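Local atomic coordinates of carbonic anhydrase (Synechocystis sp., PDB entry 5SWC), a protein that catalyses the reversible hydration of carbon dioxide with a zinc ion, supplying CO2 to RuBisCO inside the cyanobacterial carboxysome. Residues F55-D60 with L76-N81. Residues are numbered along the deposited sequence; the frame is centred on the assembly and turned at random.
Sequences FICCSD and LFVIRN. With ZN (zinc ion), chain G.
R80 reaches from its own strand to the end of the neighbouring one and grips a single backbone oxygen, C58 O, side-on: NE and NH2 each donate to it at 2.9 Å. The oxygen lies close to the guanidinium plane, whereas in the frame of the carbonyl NH2 arrives in plane and NE from above. A bend at chi3 (68°) turns the otherwise extended chain across to the C58 carbonyl, and its CG and CD pass beside C57 SG, with R80 NE 3.6 Å from that sulfur.

The strands that carry these groups are joined by parallel backbone bonds. F55 N donates to F77 O in a nearly straight bond, and I79 N to F55 O. C57 N follows, to I79 O at 2.9 Å; the next rung, N81 N to C57 O, is weak at 3.4 Å. Just beyond the strand, S59 N donates to N81 O (2.8 Å). On one face I56 and I79 lie side by side, CG1 of I56 against CB of I79; on the other sit F55, V78, C57 and R80.

At the C-terminal end of strand 53-58, C58 SG binds zinc at 2.3 Å and also accepts the N-H of D60. The zinc-bound water donates to D60 OD2, whose carboxylate is salt-bridged to R62. This beta-alpha-beta unit contributes C58, while H117 and C120 come from strand 111-117 and the turn after it, placing the zinc site of a beta-class carbonic anhydrase at the C-terminal ends of the parallel strands.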
ATOM      1  N   PHE A  55      14.187 -12.761  20.154  1.00 11.36           N
ATOM      2  CA  PHE A  55      13.848 -14.147  19.788  1.00 11.21           C
ATOM      3  C   PHE A  55      12.576 -14.117  18.982  1.00 12.61           C
ATOM      4  O   PHE A  55      11.535 -13.692  19.455  1.00 13.41           O
ATOM      5  CB  PHE A  55      13.676 -14.998  21.083  1.00 13.45           C
ATOM      6  CG  PHE A  55      13.824 -16.460  20.896  1.00 12.78           C
ATOM      7  CD1 PHE A  55      12.758 -17.233  20.474  1.00 13.95           C
ATOM      8  CD2 PHE A  55      15.014 -17.068  21.190  1.00 15.33           C
ATOM      9  CE1 PHE A  55      12.923 -18.602  20.302  1.00 13.88           C
ATOM     10  CE2 PHE A  55      15.173 -18.449  21.014  1.00 17.15           C
ATOM     11  CZ  PHE A  55      14.102 -19.179  20.571  1.00 14.86           C
ATOM     12  N   ILE A  56      12.655 -14.549  17.728  1.00 11.11           N
ATOM     13  CA  ILE A  56      11.540 -14.553  16.792  1.00 11.52           C
ATOM     14  C   ILE A  56      11.115 -15.983  16.626  1.00 11.35           C
ATOM     15  O   ILE A  56      11.948 -16.830  16.234  1.00 13.27           O
ATOM     16  CB  ILE A  56      11.971 -13.960  15.430  1.00 11.92           C
ATOM     17  CG1 ILE A  56      12.430 -12.532  15.585  1.00 12.23           C
ATOM     18  CG2 ILE A  56      10.862 -14.117  14.397  1.00 13.27           C
ATOM     19  CD1 ILE A  56      13.393 -12.038  14.515  1.00 15.00           C
ATOM     20  N   CYS A  57       9.870 -16.317  16.928  1.00 11.06           N
ATOM     21  CA  CYS A  57       9.452 -17.692  16.808  1.00 10.93           C
ATOM     22  C   CYS A  57       7.995 -17.815  16.420  1.00 10.67           C
ATOM     23  O   CYS A  57       7.300 -16.811  16.250  1.00 11.73           O
ATOM     24  CB  CYS A  57       9.765 -18.428  18.107  1.00 14.23           C
ATOM     25  SG  CYS A  57       8.757 -18.050  19.517  1.00 16.69           S
ATOM     26  N   CYS A  58       7.525 -19.022  16.226  1.00 11.20           N
ATOM     27  CA  CYS A  58       6.158 -19.213  15.798  1.00 10.94           C
ATOM     28  C   CYS A  58       5.169 -19.063  16.916  1.00 10.62           C
ATOM     29  O   CYS A  58       5.452 -19.356  18.078  1.00 11.09           O
ATOM     30  CB  CYS A  58       6.028 -20.594  15.134  1.00 11.10           C
ATOM     31  SG  CYS A  58       4.448 -20.893  14.250  1.00 11.26           S
ATOM     32  N   SER A  59       3.963 -18.661  16.560  1.00 10.71           N
ATOM     33  CA  SER A  59       2.810 -18.609  17.478  1.00 10.80           C
ATOM     34  C   SER A  59       2.363 -19.961  17.976  1.00 12.02           C
ATOM     35  O   SER A  59       1.661 -20.067  18.969  1.00 11.83           O
ATOM     36  CB  SER A  59       1.638 -17.935  16.787  1.00 11.16           C
ATOM     37  OG  SER A  59       1.900 -16.597  16.457  1.00 11.84           O
ATOM     38  N   ASP A  60       2.788 -21.022  17.292  1.00 10.85           N
ATOM     39  CA  ASP A  60       2.437 -22.406  17.625  1.00 11.04           C
ATOM     40  C   ASP A  60       2.514 -22.633  19.146  1.00 11.72           C
ATOM     41  O   ASP A  60       3.534 -22.342  19.788  1.00 11.04           O
ATOM     42  CB  ASP A  60       3.423 -23.326  16.885  1.00 11.86           C
ATOM     43  CG  ASP A  60       3.010 -24.782  16.926  1.00 12.05           C
ATOM     44  OD1 ASP A  60       2.908 -25.395  18.004  1.00 12.97           O
ATOM     45  OD2 ASP A  60       2.855 -25.345  15.817  1.00 12.69           O
ATOM     46  N   LEU A  76      14.475 -12.394  27.236  1.00 13.86           N
ATOM     47  CA  LEU A  76      14.121 -12.544  25.810  1.00 13.13           C
ATOM     48  C   LEU A  76      13.024 -11.585  25.442  1.00 13.11           C
ATOM     49  O   LEU A  76      11.921 -11.640  26.009  1.00 13.29           O
ATOM     50  CB  LEU A  76      13.612 -13.960  25.523  1.00 13.51           C
ATOM     51  CG  LEU A  76      14.545 -15.131  25.882  1.00 14.64           C
ATOM     52  CD1 LEU A  76      13.915 -16.423  25.366  1.00 15.89           C
ATOM     53  CD2 LEU A  76      15.930 -14.956  25.306  1.00 17.05           C
ATOM     54  N   PHE A  77      13.311 -10.720  24.474  1.00 11.91           N
ATOM     55  CA  PHE A  77      12.277  -9.867  23.853  1.00 10.88           C
ATOM     56  C   PHE A  77      11.764 -10.691  22.682  1.00 11.16           C
ATOM     57  O   PHE A  77      12.573 -11.120  21.849  1.00 12.98           O
ATOM     58  CB  PHE A  77      12.918  -8.569  23.399  1.00 11.77           C
ATOM     59  CG  PHE A  77      11.977  -7.567  22.812  1.00 12.87           C
ATOM     60  CD1 PHE A  77      11.423  -6.566  23.586  1.00 13.97           C
ATOM     61  CD2 PHE A  77      11.686  -7.578  21.448  1.00 14.74           C
ATOM     62  CE1 PHE A  77      10.571  -5.619  23.012  1.00 16.34           C
ATOM     63  CE2 PHE A  77      10.829  -6.577  20.882  1.00 13.69           C
ATOM     64  CZ  PHE A  77      10.314  -5.639  21.663  1.00 14.96           C
ATOM     65  N   VAL A  78      10.474 -10.952  22.596  1.00 11.58           N
ATOM     66  CA  VAL A  78       9.960 -12.028  21.753  1.00 10.98           C
ATOM     67  C   VAL A  78       8.949 -11.512  20.722  1.00 11.27           C
ATOM     68  O   VAL A  78       7.987 -10.811  21.080  1.00 12.52           O
ATOM     69  CB  VAL A  78       9.309 -13.128  22.588  1.00 11.96           C
ATOM     70  CG1 VAL A  78       8.763 -14.206  21.703  1.00 13.61           C
ATOM     71  CG2 VAL A  78      10.321 -13.716  23.581  1.00 13.67           C
ATOM     72  N   ILE A  79       9.133 -11.872  19.461  1.00 10.36           N
ATOM     73  CA  ILE A  79       8.171 -11.685  18.392  1.00 10.23           C
ATOM     74  C   ILE A  79       7.583 -13.030  18.056  1.00 10.99           C
ATOM     75  O   ILE A  79       8.352 -13.971  17.837  1.00 11.17           O
ATOM     76  CB  ILE A  79       8.860 -11.093  17.151  1.00 11.73           C
ATOM     77  CG1 ILE A  79       9.349  -9.660  17.430  1.00 11.60           C
ATOM     78  CG2 ILE A  79       7.973 -11.187  15.930  1.00 15.09           C
ATOM     79  CD1 ILE A  79      10.217  -9.074  16.334  1.00 12.57           C
ATOM     80  N   ARG A  80       6.255 -13.160  18.014  1.00  9.53           N
ATOM     81  CA  ARG A  80       5.646 -14.407  17.577  1.00  9.29           C
ATOM     82  C   ARG A  80       4.552 -14.188  16.588  1.00  9.80           C
ATOM     83  O   ARG A  80       3.655 -13.372  16.813  1.00 11.19           O
ATOM     84  CB  ARG A  80       5.042 -15.182  18.772  1.00 11.22           C
ATOM     85  CG  ARG A  80       6.087 -15.520  19.813  1.00 12.42           C
ATOM     86  CD  ARG A  80       5.616 -16.374  20.968  1.00 11.79           C
ATOM     87  NE  ARG A  80       5.288 -17.716  20.516  1.00 11.73           N
ATOM     88  CZ  ARG A  80       4.898 -18.707  21.319  1.00 11.93           C
ATOM     89  NH1 ARG A  80       4.835 -18.555  22.633  1.00 12.90           N
ATOM     90  NH2 ARG A  80       4.545 -19.859  20.767  1.00 13.16           N
ATOM     91  N   ASN A  81       4.641 -14.899  15.471  1.00  9.99           N
ATOM     92  CA  ASN A  81       3.639 -14.901  14.414  1.00  9.97           C
ATOM     93  C   ASN A  81       3.565 -16.280  13.796  1.00 10.65           C
ATOM     94  O   ASN A  81       4.366 -17.168  14.174  1.00 11.29           O
ATOM     95  CB  ASN A  81       3.914 -13.793  13.383  1.00 10.57           C
ATOM     96  CG  ASN A  81       5.226 -13.962  12.698  1.00 10.82           C
ATOM     97  OD1 ASN A  81       5.630 -15.052  12.371  1.00 11.73           O
ATOM     98  ND2 ASN A  81       5.899 -12.869  12.465  1.00 11.54           N
TER
HETATM   99 ZN    ZN G 301       4.743 -22.968  13.335  1.00 11.92          ZN
HETATM  100  O   HOH W   1       2.973 -24.048  13.554  1.00 12.71           O